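Local coordinates for tRNA (adenine(58)-N(1))-methyltransferase TrmI (Thermus thermophilus, PDB 2PWY), which catalyses S-adenosyl-L-methionine-dependent methylation of adenosine 58 in tRNA to N(1)-methyladenosine and is required for growth at extreme temperatures, at residues A[20-23]-A[29-32]; A[22-27]-A[41-46]; A[89-94]-A[218-223]; A[202-207]-A[248-253]. All blocks are in the same frame, centred on the assembly; numbering follows the deposited sequence.

Contact 1: residues A[20-23]-A[29-32]; sequences YLVF and VFHH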
loop_
_atom_site.group_PDB
_atom_site.type_symbol
_atom_site.label_atom_id
_atom_site.label_comp_id
_atom_site.label_asym_id
_atom_site.label_seq_id
_atom_site.Cartn_x
_atom_site.Cartn_y
_atom_site.Cartn_z
ATOM N N TYR A 20 3.503 15.281 24.955
ATOM C CA TYR A 20 3.392 16.689 25.314
ATOM C C TYR A 20 4.715 17.383 25.079
ATOM O O TYR A 20 5.751 16.935 25.570
ATOM C CB TYR A 20 3.028 16.850 26.791
ATOM C CG TYR A 20 1.848 16.028 27.253
ATOM C CD1 TYR A 20 0.568 16.584 27.314
ATOM C CD2 TYR A 20 2.012 14.698 27.645
ATOM C CE1 TYR A 20 -0.523 15.828 27.744
ATOM C CE2 TYR A 20 0.924 13.937 28.080
ATOM C CZ TYR A 20 -0.335 14.510 28.124
ATOM O OH TYR A 20 -1.416 13.757 28.548
ATOM N N LEU A 21 4.666 18.489 24.347
ATOM C CA LEU A 21 5.846 19.287 24.090
ATOM C C LEU A 21 5.941 20.350 25.175
ATOM O O LEU A 21 4.990 21.103 25.419
ATOM C CB LEU A 21 5.764 19.907 22.689
ATOM C CG LEU A 21 7.012 20.392 21.956
ATOM C CD1 LEU A 21 8.078 19.303 21.762
ATOM C CD2 LEU A 21 6.590 20.951 20.606
ATOM N N VAL A 22 7.082 20.384 25.848
ATOM C CA VAL A 22 7.284 21.281 26.982
ATOM C C VAL A 22 8.533 22.117 26.736
ATOM O O VAL A 22 9.579 21.595 26.346
ATOM C CB VAL A 22 7.372 20.488 28.316
ATOM C CG1 VAL A 22 7.683 21.410 29.492
ATOM C CG2 VAL A 22 6.074 19.711 28.560
ATOM N N PHE A 23 8.394 23.424 26.923
ATOM C CA PHE A 23 9.508 24.351 26.816
ATOM C C PHE A 23 9.873 24.738 28.251
ATOM O O PHE A 23 9.220 25.594 28.856
ATOM C CB PHE A 23 9.122 25.564 25.961
ATOM C CG PHE A 23 8.728 25.205 24.548
ATOM C CD1 PHE A 23 9.663 25.252 23.518
ATOM C CD2 PHE A 23 7.428 24.793 24.255
ATOM C CE1 PHE A 23 9.304 24.901 22.204
ATOM C CE2 PHE A 23 7.054 24.438 22.950
ATOM C CZ PHE A 23 7.994 24.493 21.921
ATOM N N VAL A 29 5.777 24.640 35.674
ATOM C CA VAL A 29 5.139 23.415 36.142
ATOM C C VAL A 29 4.368 22.766 34.997
ATOM O O VAL A 29 3.581 23.426 34.308
ATOM C CB VAL A 29 4.179 23.690 37.334
ATOM C CG1 VAL A 29 3.371 22.452 37.690
ATOM C CG2 VAL A 29 4.958 24.211 38.552
ATOM N N PHE A 30 4.609 21.474 34.794
ATOM C CA PHE A 30 3.851 20.686 33.833
ATOM C C PHE A 30 2.648 20.116 34.552
ATOM O O PHE A 30 2.797 19.417 35.550
ATOM C CB PHE A 30 4.711 19.547 33.253
ATOM C CG PHE A 30 3.950 18.615 32.338
ATOM C CD1 PHE A 30 3.540 19.044 31.080
ATOM C CD2 PHE A 30 3.635 17.317 32.743
ATOM C CE1 PHE A 30 2.833 18.194 30.227
ATOM C CE2 PHE A 30 2.924 16.453 31.891
ATOM C CZ PHE A 30 2.524 16.898 30.640
ATOM N N HIS A 31 1.455 20.421 34.048
ATOM C CA HIS A 31 0.223 19.945 34.667
ATOM C C HIS A 31 -0.259 18.688 33.975
ATOM O O HIS A 31 -0.216 18.587 32.746
ATOM C CB HIS A 31 -0.855 21.032 34.643
ATOM C CG HIS A 31 -0.464 22.270 35.386
ATOM N ND1 HIS A 31 -0.602 22.392 36.752
ATOM C CD2 HIS A 31 0.087 23.431 34.957
ATOM C CE1 HIS A 31 -0.163 23.579 37.133
ATOM N NE2 HIS A 31 0.265 24.228 36.064
ATOM N N HIS A 32 -0.703 17.722 34.775
ATOM C CA HIS A 32 -1.113 16.418 34.265
ATOM C C HIS A 32 -2.034 15.765 35.284
ATOM O O HIS A 32 -1.843 15.946 36.490
ATOM C CB HIS A 32 0.118 15.543 34.012
ATOM C CG HIS A 32 -0.181 14.279 33.275
ATOM N ND1 HIS A 32 -0.564 13.119 33.917
ATOM C CD2 HIS A 32 -0.155 13.988 31.955
ATOM C CE1 HIS A 32 -0.759 12.169 33.020
ATOM N NE2 HIS A 32 -0.515 12.670 31.822
#
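Tyr20 OH and His32 NE2 both hydrogen-bond to one and the same oxygen, OD2 of Asp14, which lies just past the end of strand 10-13. The two groups come from opposite segments, and sharing the carboxylate brings Tyr20 OH within 3.6 Å of His32 NE2. Their rings lie obliquely, planes 81° apart and centroids 5.6 Å from each other, with His32 CD2 also 3.9 Å from Tyr20 CZ. On its far side the imidazole takes a weak hydrogen bond at ND1 from the backbone N of Lys34.

Further back along the tyrosine, the contact turns apolar. Phe30 drives its rim into one face of the Tyr20 ring: its CZ sits 3.6 Å from Tyr20 CG, and the planes meet at 71°, a proper T-shaped (edge-to-face) pair with centroids 5.2 Å apart. Phe30 gets there because CG stands anti to the backbone N (chi1 175°), which sends the phenyl ring from strand 29-30 across to strand 19-22. On the same ring, CD1 meets Val22 CG2 at 3.6 Å. Leu12 of strand 10-13 also touches both Val22 and Phe30.

Tyr20, Phe30 and His32 thus make an aromatic cluster that ties the edge strand of the four-stranded N-terminal sheet to the short two-stranded ladder 29-30/37-38. If the weak bond from Lys34 N to ND1 is real, His32 is probably neutral with its proton on NE2, pointing at Asp14 OD2.

Contact 2: residues A[22-27]-A[41-46]; sequences VFPKEG and ALLEAG
Leu43 and Leu42 both carry CG anti to the carbonyl carbon and beside the backbone N (chi1 -60° and -58°), and from successive positions on helix 39-45 this sends their branches toward Pro24 and Val22 respectively. Leu43 does the closer work: CD2 rests 3.8 Å from Pro24 CB and 3.9 Å from Pro24 CG, while CD1 stands 4.1 Å from the same CB. Both methyls of the leucine thus lie against the CB corner of the pyrrolidine ring, CD2 reaching on to CG, and the two side chains meet at a slant. Here the backbones also come nearest, with the CA atoms of Pro24 and Leu43 7.7 Å apart.

Two residues back on the loop and one back on the helix, the fit is lighter. Val22 turns its CG1 methyl to Leu42, and the side chains cross at about a right angle with CG1 4.2 Å from Leu42 CD1. In the fold, this is where helix 39-45 of the small N-terminal domain, thought to take part in tRNA recognition, lies against the loop leaving strand 19-22. Leu10 of strand 10-13 touches both Pro24 and Leu42, so the inner side of the contact rests on the sheet, whereas Leu43 is at the surface.

Polar links are made just upstream on the helix: Lys25 N bonds to His39 ND1, and Gly27 N to Glu40 OE2. At the other end the helix stops at Gly46, whose N still reaches Leu42 O at 2.9 Å before a positive phi of 71° turns the chain away.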
loop_
_atom_site.group_PDB
_atom_site.type_symbol
_atom_site.label_atom_id
_atom_site.label_comp_id
_atom_site.label_asym_id
_atom_site.label_seq_id
_atom_site.Cartn_x
_atom_site.Cartn_y
_atom_site.Cartn_z
ATOM N N VAL A 22 7.082 20.384 25.848
ATOM C CA VAL A 22 7.284 21.281 26.982
ATOM C C VAL A 22 8.533 22.117 26.736
ATOM O O VAL A 22 9.579 21.595 26.346
ATOM C CB VAL A 22 7.372 20.488 28.316
ATOM C CG1 VAL A 22 7.683 21.410 29.492
ATOM C CG2 VAL A 22 6.074 19.711 28.560
ATOM N N PHE A 23 8.394 23.424 26.923
ATOM C CA PHE A 23 9.508 24.351 26.816
ATOM C C PHE A 23 9.873 24.738 28.251
ATOM O O PHE A 23 9.220 25.594 28.856
ATOM C CB PHE A 23 9.122 25.564 25.961
ATOM C CG PHE A 23 8.728 25.205 24.548
ATOM C CD1 PHE A 23 9.663 25.252 23.518
ATOM C CD2 PHE A 23 7.428 24.793 24.255
ATOM C CE1 PHE A 23 9.304 24.901 22.204
ATOM C CE2 PHE A 23 7.054 24.438 22.950
ATOM C CZ PHE A 23 7.994 24.493 21.921
ATOM N N PRO A 24 10.891 24.071 28.817
ATOM C CA PRO A 24 11.153 24.200 30.257
ATOM C C PRO A 24 11.549 25.613 30.655
ATOM O O PRO A 24 12.213 26.316 29.893
ATOM C CB PRO A 24 12.319 23.231 30.500
ATOM C CG PRO A 24 12.358 22.349 29.295
ATOM C CD PRO A 24 11.846 23.160 28.164
ATOM N N LYS A 25 11.119 26.022 31.842
ATOM C CA LYS A 25 11.508 27.306 32.413
ATOM C C LYS A 25 11.577 27.138 33.927
ATOM O O LYS A 25 10.815 26.367 34.504
ATOM C CB LYS A 25 10.526 28.413 31.998
ATOM C CG LYS A 25 9.130 28.285 32.583
ATOM C CD LYS A 25 8.113 29.166 31.875
ATOM C CE LYS A 25 6.852 29.298 32.726
ATOM N NZ LYS A 25 5.644 29.666 31.921
ATOM N N GLU A 26 12.516 27.821 34.569
ATOM C CA GLU A 26 12.602 27.738 36.019
ATOM C C GLU A 26 11.331 28.300 36.645
ATOM O O GLU A 26 10.852 29.368 36.258
ATOM C CB GLU A 26 13.844 28.445 36.571
ATOM C CG GLU A 26 14.145 28.048 38.017
ATOM C CD GLU A 26 15.285 28.837 38.631
ATOM O OE1 GLU A 26 15.785 29.762 37.962
ATOM O OE2 GLU A 26 15.670 28.528 39.782
ATOM N N GLY A 27 10.787 27.552 37.599
ATOM C CA GLY A 27 9.525 27.899 38.225
ATOM C C GLY A 27 8.333 27.392 37.433
ATOM O O GLY A 27 7.192 27.512 37.882
ATOM N N ALA A 41 12.298 19.064 37.684
ATOM C CA ALA A 41 12.325 17.596 37.810
ATOM C C ALA A 41 12.549 16.961 36.442
ATOM O O ALA A 41 13.223 15.932 36.322
ATOM C CB ALA A 41 11.046 17.071 38.426
ATOM N N LEU A 42 11.963 17.583 35.419
ATOM C CA LEU A 42 12.073 17.116 34.038
ATOM C C LEU A 42 13.499 17.226 33.547
ATOM O O LEU A 42 14.041 16.289 32.961
ATOM C CB LEU A 42 11.138 17.906 33.119
ATOM C CG LEU A 42 9.649 17.867 33.464
ATOM C CD1 LEU A 42 8.846 18.807 32.558
ATOM C CD2 LEU A 42 9.080 16.464 33.405
ATOM N N LEU A 43 14.103 18.380 33.797
ATOM C CA LEU A 43 15.480 18.631 33.409
ATOM C C LEU A 43 16.432 17.702 34.160
ATOM O O LEU A 43 17.397 17.182 33.591
ATOM C CB LEU A 43 15.824 20.103 33.643
ATOM C CG LEU A 43 14.962 21.116 32.857
ATOM C CD1 LEU A 43 15.005 22.489 33.517
ATOM C CD2 LEU A 43 15.393 21.209 31.396
ATOM N N GLU A 44 16.137 17.474 35.436
ATOM C CA GLU A 44 16.940 16.571 36.248
ATOM C C GLU A 44 16.896 15.131 35.729
ATOM O O GLU A 44 17.931 14.463 35.661
ATOM C CB GLU A 44 16.529 16.689 37.715
ATOM C CG GLU A 44 17.178 17.920 38.340
ATOM C CD GLU A 44 16.399 18.541 39.492
ATOM O OE1 GLU A 44 15.391 17.947 39.943
ATOM O OE2 GLU A 44 16.812 19.639 39.940
ATOM N N ALA A 45 15.705 14.671 35.341
ATOM C CA ALA A 45 15.544 13.333 34.771
ATOM C C ALA A 45 16.300 13.270 33.444
ATOM O O ALA A 45 17.067 12.330 33.181
ATOM C CB ALA A 45 14.074 13.013 34.572
ATOM N N GLY A 46 16.106 14.306 32.634
ATOM C CA GLY A 46 16.738 14.423 31.317
ATOM C C GLY A 46 16.212 13.457 30.265
ATOM O O GLY A 46 15.475 12.523 30.577
#

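Contact 3: residues A[89-94]-A[218-223]; sequences VTLLDL and LERVLE. With SO4 (sulfate ion), chain C.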
loop_
_atom_site.group_PDB
_atom_site.type_symbol
_atom_site.label_atom_id
_atom_site.label_comp_id
_atom_site.label_asym_id
_atom_site.label_seq_id
_atom_site.Cartn_x
_atom_site.Cartn_y
_atom_site.Cartn_z
ATOM N N VAL A 89 13.636 15.967 0.683
ATOM C CA VAL A 89 15.061 16.274 0.779
ATOM C C VAL A 89 15.894 15.348 -0.111
ATOM O O VAL A 89 16.844 15.793 -0.765
ATOM C CB VAL A 89 15.527 16.240 2.236
ATOM C CG1 VAL A 89 17.055 16.301 2.317
ATOM C CG2 VAL A 89 14.884 17.416 2.993
ATOM N N THR A 90 15.523 14.070 -0.154
ATOM C CA THR A 90 16.219 13.103 -1.000
ATOM C C THR A 90 15.928 13.351 -2.482
ATOM O O THR A 90 16.828 13.293 -3.319
ATOM C CB THR A 90 15.854 11.653 -0.618
ATOM O OG1 THR A 90 16.272 11.426 0.739
ATOM C CG2 THR A 90 16.599 10.654 -1.532
ATOM N N LEU A 91 14.667 13.617 -2.812
ATOM C CA LEU A 91 14.307 13.896 -4.206
ATOM C C LEU A 91 14.955 15.181 -4.732
ATOM O O LEU A 91 15.294 15.275 -5.910
ATOM C CB LEU A 91 12.799 13.954 -4.367
ATOM C CG LEU A 91 12.073 12.624 -4.110
ATOM C CD1 LEU A 91 10.570 12.879 -4.076
ATOM C CD2 LEU A 91 12.429 11.609 -5.190
ATOM N N LEU A 92 15.123 16.154 -3.845
ATOM C CA LEU A 92 15.840 17.397 -4.141
ATOM C C LEU A 92 17.361 17.215 -4.163
ATOM O O LEU A 92 18.101 18.121 -4.593
ATOM C CB LEU A 92 15.453 18.477 -3.126
ATOM C CG LEU A 92 14.077 19.125 -3.312
ATOM C CD1 LEU A 92 13.637 19.829 -2.049
ATOM C CD2 LEU A 92 14.056 20.090 -4.506
ATOM N N ASP A 93 17.811 16.044 -3.721
ATOM C CA ASP A 93 19.231 15.684 -3.707
ATOM C C ASP A 93 20.068 16.756 -2.982
ATOM O O ASP A 93 21.078 17.240 -3.493
ATOM C CB ASP A 93 19.742 15.438 -5.141
ATOM C CG ASP A 93 21.153 14.904 -5.160
ATOM O OD1 ASP A 93 21.433 13.986 -4.351
ATOM O OD2 ASP A 93 21.968 15.415 -5.969
ATOM N N LEU A 94 19.615 17.139 -1.789
ATOM C CA LEU A 94 20.281 18.201 -1.031
ATOM C C LEU A 94 21.453 17.675 -0.225
ATOM O O LEU A 94 21.334 16.669 0.482
ATOM C CB LEU A 94 19.289 18.911 -0.098
ATOM C CG LEU A 94 18.118 19.603 -0.790
ATOM C CD1 LEU A 94 17.222 20.196 0.245
ATOM C CD2 LEU A 94 18.593 20.683 -1.783
ATOM N N LEU A 218 9.065 16.629 -16.518
ATOM C CA LEU A 218 8.478 15.816 -15.452
ATOM C C LEU A 218 9.339 14.576 -15.197
ATOM O O LEU A 218 9.667 13.827 -16.122
ATOM C CB LEU A 218 7.045 15.388 -15.811
ATOM C CG LEU A 218 6.327 14.545 -14.748
ATOM C CD1 LEU A 218 6.160 15.297 -13.432
ATOM C CD2 LEU A 218 4.951 14.064 -15.263
ATOM N N GLU A 219 9.679 14.348 -13.935
ATOM C CA GLU A 219 10.549 13.232 -13.585
ATOM C C GLU A 219 9.861 12.198 -12.700
ATOM O O GLU A 219 10.035 10.991 -12.901
ATOM C CB GLU A 219 11.824 13.740 -12.903
ATOM C CG GLU A 219 12.714 14.618 -13.800
ATOM C CD GLU A 219 13.336 13.866 -14.984
ATOM O OE1 GLU A 219 13.188 12.625 -15.080
ATOM O OE2 GLU A 219 13.968 14.531 -15.841
ATOM N N ARG A 220 9.104 12.664 -11.712
ATOM C CA ARG A 220 8.449 11.767 -10.745
ATOM C C ARG A 220 7.113 12.310 -10.294
ATOM O O ARG A 220 6.932 13.515 -10.102
ATOM C CB ARG A 220 9.280 11.576 -9.461
ATOM C CG ARG A 220 10.761 11.374 -9.643
ATOM C CD ARG A 220 11.105 9.900 -9.877
ATOM N NE ARG A 220 11.110 9.083 -8.655
ATOM C CZ ARG A 220 12.136 8.984 -7.805
ATOM N NH1 ARG A 220 13.258 9.676 -7.994
ATOM N NH2 ARG A 220 12.038 8.194 -6.748
ATOM N N VAL A 221 6.175 11.388 -10.123
ATOM C CA VAL A 221 4.979 11.632 -9.346
ATOM C C VAL A 221 4.881 10.442 -8.400
ATOM O O VAL A 221 4.799 9.297 -8.841
ATOM C CB VAL A 221 3.718 11.738 -10.210
ATOM C CG1 VAL A 221 2.452 11.776 -9.302
ATOM C CG2 VAL A 221 3.779 12.973 -11.118
ATOM N N LEU A 222 4.936 10.697 -7.099
ATOM C CA LEU A 222 4.889 9.573 -6.171
ATOM C C LEU A 222 4.121 9.836 -4.892
ATOM O O LEU A 222 3.854 10.992 -4.538
ATOM C CB LEU A 222 6.292 9.041 -5.883
ATOM C CG LEU A 222 7.292 9.959 -5.182
ATOM C CD1 LEU A 222 7.121 9.786 -3.711
ATOM C CD2 LEU A 222 8.715 9.584 -5.574
ATOM N N GLU A 223 3.748 8.738 -4.242
ATOM C CA GLU A 223 3.141 8.753 -2.923
ATOM C C GLU A 223 4.069 8.029 -1.966
ATOM O O GLU A 223 4.444 6.865 -2.198
ATOM C CB GLU A 223 1.815 7.986 -2.919
ATOM C CG GLU A 223 0.789 8.421 -3.912
ATOM C CD GLU A 223 -0.371 7.457 -3.939
ATOM O OE1 GLU A 223 -0.707 6.949 -5.030
ATOM O OE2 GLU A 223 -0.925 7.183 -2.847
HETATM S S SO4 C . 7.849 16.725 -20.276
HETATM O O1 SO4 C . 6.546 16.739 -20.924
HETATM O O2 SO4 C . 7.665 16.451 -18.863
HETATM O O3 SO4 C . 8.691 15.695 -20.849
HETATM O O4 SO4 C . 8.519 18.003 -20.438
#
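Leu91 CD2 lies over one face of the Arg220 guanidinium, 3.5 Å from NH1 and 3.7 Å from CZ, offset toward the rim of the flat group. This is the tight part of the contact. Arg220 folds to reach it, its chain bent at both chi2 (-86°) and chi3 (-78°), and the charge is held by the second subunit: NH2 makes a salt bridge with Glu228 and NH1 with Glu67, both of that second subunit. Two carboxylates thus fix the group's rotation while the leucine methyl covers a face.

The other branch fits more loosely, CD1 of Leu91 meeting Leu222 CD2 tip to tip at 4.1 Å. Farther out, at the opposite end of segment 218-223, a sulfate ion, probably from the crystallisation liquor, takes a 2.7 Å hydrogen bond at O2 from Leu218 N, well away from the leucine packing.

Strand 216-232 carries a classic beta bulge here, Glu219 and Arg220 both facing Ala251. Helix 82-91 ends in a Schellman motif at Asp93, which salt-bridges to Arg192. Leu91 also packs on Leu249 of strand 248-254 and Val195 of strand 192-198, while Leu222 and Glu223 pair antiparallel with a strand of the second subunit and carry the sheet across the interface.

Contact 4: residues A[202-207]-A[248-253]; sequences TQVLEL and FLVALR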
loop_
_atom_site.group_PDB
_atom_site.type_symbol
_atom_site.label_atom_id
_atom_site.label_comp_id
_atom_site.label_asym_id
_atom_site.label_seq_id
_atom_site.Cartn_x
_atom_site.Cartn_y
_atom_site.Cartn_z
ATOM N N THR A 202 -5.874 16.076 -8.751
ATOM C CA THR A 202 -6.304 17.125 -9.678
ATOM C C THR A 202 -5.265 18.267 -9.713
ATOM O O THR A 202 -4.942 18.797 -10.777
ATOM C CB THR A 202 -7.680 17.676 -9.268
ATOM O OG1 THR A 202 -7.704 17.827 -7.847
ATOM C CG2 THR A 202 -8.787 16.703 -9.683
ATOM N N GLN A 203 -4.720 18.601 -8.545
ATOM C CA GLN A 203 -3.659 19.602 -8.445
ATOM C C GLN A 203 -2.394 19.107 -9.147
ATOM O O GLN A 203 -1.733 19.869 -9.855
ATOM C CB GLN A 203 -3.349 19.907 -6.983
ATOM C CG GLN A 203 -4.435 20.680 -6.264
ATOM C CD GLN A 203 -4.149 20.752 -4.783
ATOM O OE1 GLN A 203 -4.104 19.733 -4.101
ATOM N NE2 GLN A 203 -3.920 21.961 -4.281
ATOM N N VAL A 204 -2.073 17.825 -8.953
ATOM C CA VAL A 204 -0.936 17.197 -9.629
ATOM C C VAL A 204 -1.061 17.337 -11.142
ATOM O O VAL A 204 -0.135 17.782 -11.813
ATOM C CB VAL A 204 -0.780 15.699 -9.242
ATOM C CG1 VAL A 204 0.258 14.989 -10.154
ATOM C CG2 VAL A 204 -0.399 15.563 -7.752
ATOM N N LEU A 205 -2.220 16.978 -11.681
ATOM C CA LEU A 205 -2.424 17.038 -13.120
ATOM C C LEU A 205 -2.328 18.471 -13.625
ATOM O O LEU A 205 -1.754 18.711 -14.687
ATOM C CB LEU A 205 -3.767 16.391 -13.508
ATOM C CG LEU A 205 -3.829 14.876 -13.266
ATOM C CD1 LEU A 205 -5.289 14.404 -13.295
ATOM C CD2 LEU A 205 -2.976 14.126 -14.294
ATOM N N GLU A 206 -2.877 19.414 -12.857
ATOM C CA GLU A 206 -2.791 20.826 -13.211
ATOM C C GLU A 206 -1.328 21.294 -13.262
ATOM O O GLU A 206 -0.932 21.985 -14.208
ATOM C CB GLU A 206 -3.625 21.703 -12.257
ATOM C CG GLU A 206 -3.681 23.165 -12.701
ATOM C CD GLU A 206 -4.837 23.958 -12.086
ATOM O OE1 GLU A 206 -5.663 23.388 -11.330
ATOM O OE2 GLU A 206 -4.913 25.170 -12.383
ATOM N N LEU A 207 -0.535 20.906 -12.260
ATOM C CA LEU A 207 0.888 21.258 -12.219
ATOM C C LEU A 207 1.659 20.650 -13.405
ATOM O O LEU A 207 2.479 21.324 -14.043
ATOM C CB LEU A 207 1.529 20.846 -10.881
ATOM C CG LEU A 207 3.057 21.027 -10.785
ATOM C CD1 LEU A 207 3.449 22.508 -11.010
ATOM C CD2 LEU A 207 3.552 20.541 -9.424
ATOM N N PHE A 248 0.756 13.980 -2.708
ATOM C CA PHE A 248 1.633 13.520 -3.758
ATOM C C PHE A 248 2.860 14.406 -3.826
ATOM O O PHE A 248 2.774 15.595 -3.530
ATOM C CB PHE A 248 0.898 13.590 -5.095
ATOM C CG PHE A 248 -0.338 12.757 -5.124
ATOM C CD1 PHE A 248 -0.254 11.414 -5.454
ATOM C CD2 PHE A 248 -1.576 13.299 -4.784
ATOM C CE1 PHE A 248 -1.395 10.605 -5.456
ATOM C CE2 PHE A 248 -2.732 12.502 -4.804
ATOM C CZ PHE A 248 -2.634 11.161 -5.125
ATOM N N LEU A 249 3.984 13.817 -4.229
ATOM C CA LEU A 249 5.198 14.582 -4.517
ATOM C C LEU A 249 5.430 14.579 -6.018
ATOM O O LEU A 249 5.390 13.522 -6.667
ATOM C CB LEU A 249 6.416 13.980 -3.798
ATOM C CG LEU A 249 6.342 13.813 -2.276
ATOM C CD1 LEU A 249 7.675 13.328 -1.738
ATOM C CD2 LEU A 249 5.956 15.113 -1.626
ATOM N N VAL A 250 5.668 15.762 -6.571
ATOM C CA VAL A 250 5.894 15.937 -8.004
ATOM C C VAL A 250 7.298 16.526 -8.200
ATOM O O VAL A 250 7.582 17.625 -7.700
ATOM C CB VAL A 250 4.844 16.888 -8.634
ATOM C CG1 VAL A 250 5.124 17.057 -10.120
ATOM C CG2 VAL A 250 3.406 16.367 -8.406
ATOM N N ALA A 251 8.161 15.791 -8.907
ATOM C CA ALA A 251 9.539 16.222 -9.150
ATOM C C ALA A 251 9.695 16.619 -10.613
ATOM O O ALA A 251 9.342 15.858 -11.520
ATOM C CB ALA A 251 10.546 15.110 -8.802
ATOM N N LEU A 252 10.230 17.813 -10.830
ATOM C CA LEU A 252 10.538 18.311 -12.171
ATOM C C LEU A 252 12.030 18.547 -12.261
ATOM O O LEU A 252 12.632 19.005 -11.285
ATOM C CB LEU A 252 9.816 19.652 -12.415
ATOM C CG LEU A 252 8.306 19.713 -12.132
ATOM C CD1 LEU A 252 7.816 21.160 -12.279
ATOM C CD2 LEU A 252 7.568 18.808 -13.068
ATOM N N ARG A 253 12.627 18.258 -13.420
ATOM C CA ARG A 253 14.039 18.585 -13.630
ATOM C C ARG A 253 14.153 19.788 -14.545
ATOM O O ARG A 253 13.516 19.821 -15.606
ATOM C CB ARG A 253 14.800 17.399 -14.228
ATOM C CG ARG A 253 16.315 17.560 -14.211
ATOM C CD ARG A 253 16.995 16.521 -15.091
ATOM N NE ARG A 253 16.987 15.151 -14.571
ATOM C CZ ARG A 253 17.956 14.601 -13.841
ATOM N NH1 ARG A 253 19.010 15.306 -13.461
ATOM N NH2 ARG A 253 17.844 13.336 -13.456
#
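Helix 201-211 covers one side of the catalytic domain's central sheet, and here it lies along strand 248-254, the antiparallel strand inserted between 192-198 and 216-232. Over these short segments the two axes run almost in the same direction, 9° apart and 9.6 Å from each other at closest approach.

Val204 sits in the middle of the seam and uses both methyls. CG2 comes within 3.6 Å of Phe248 CB, at the root of the aromatic side chain, the two side chains crossing at about a right angle. CG1, placed anti to the backbone N (chi1 170°), meets Val250 CG2 at 3.9 Å. One turn on, Leu207 and Val250 slide past each other in opposite directions, Leu207 CD2 coming to 3.9 Å from Val250 CG1, so the valine is held between two helix residues spaced by three.

The strand's alternation sets the pattern: Phe248 and Val250 face this helix, while Leu249 points to the other side of the sheet and packs on Ala87 and Met88 of helix 82-91. Val204 reaches across to Val221 of strand 216-232 as well, and Leu207 to Ala196 and Leu198 of strand 192-198, so the helix spans three strands. Another flank of the helix meets other subunits: Leu205 packs on Leu205 of the fourth subunit, and Thr202 OG1 hydrogen-bonds to Pro234 O of the third.

A reversed strand slotted between two that run parallel to each other, with a helix packed over it, is characteristic of the class I, Rossmann-like methyltransferase fold.

The four contacts fall into two pairs on opposite sides of the subunit's centre. Contacts 1 and 2 share Val22 and Phe23, have centres 9 Å apart, and touch where Phe30 CB lies 4.3 Å from Leu42 CD1; both belong to the N-terminal domain. Contacts 3 and 4, centres 11 Å apart, are joined by the neighbouring strands 216-232 and 248-254, with Leu222 O 2.8 Å from Leu249 N, and pack opposite sides of that catalytic sheet. Between the pairs, centres are 38 to 44 Å apart. Only the second pair approaches the cofactor: Leu207 is about 12 Å from S-adenosyl-L-homocysteine, side chain to ligand, and Leu91 about 10 Å from Leu110, an S-adenosyl-L-methionine-binding residue, side chain to side chain.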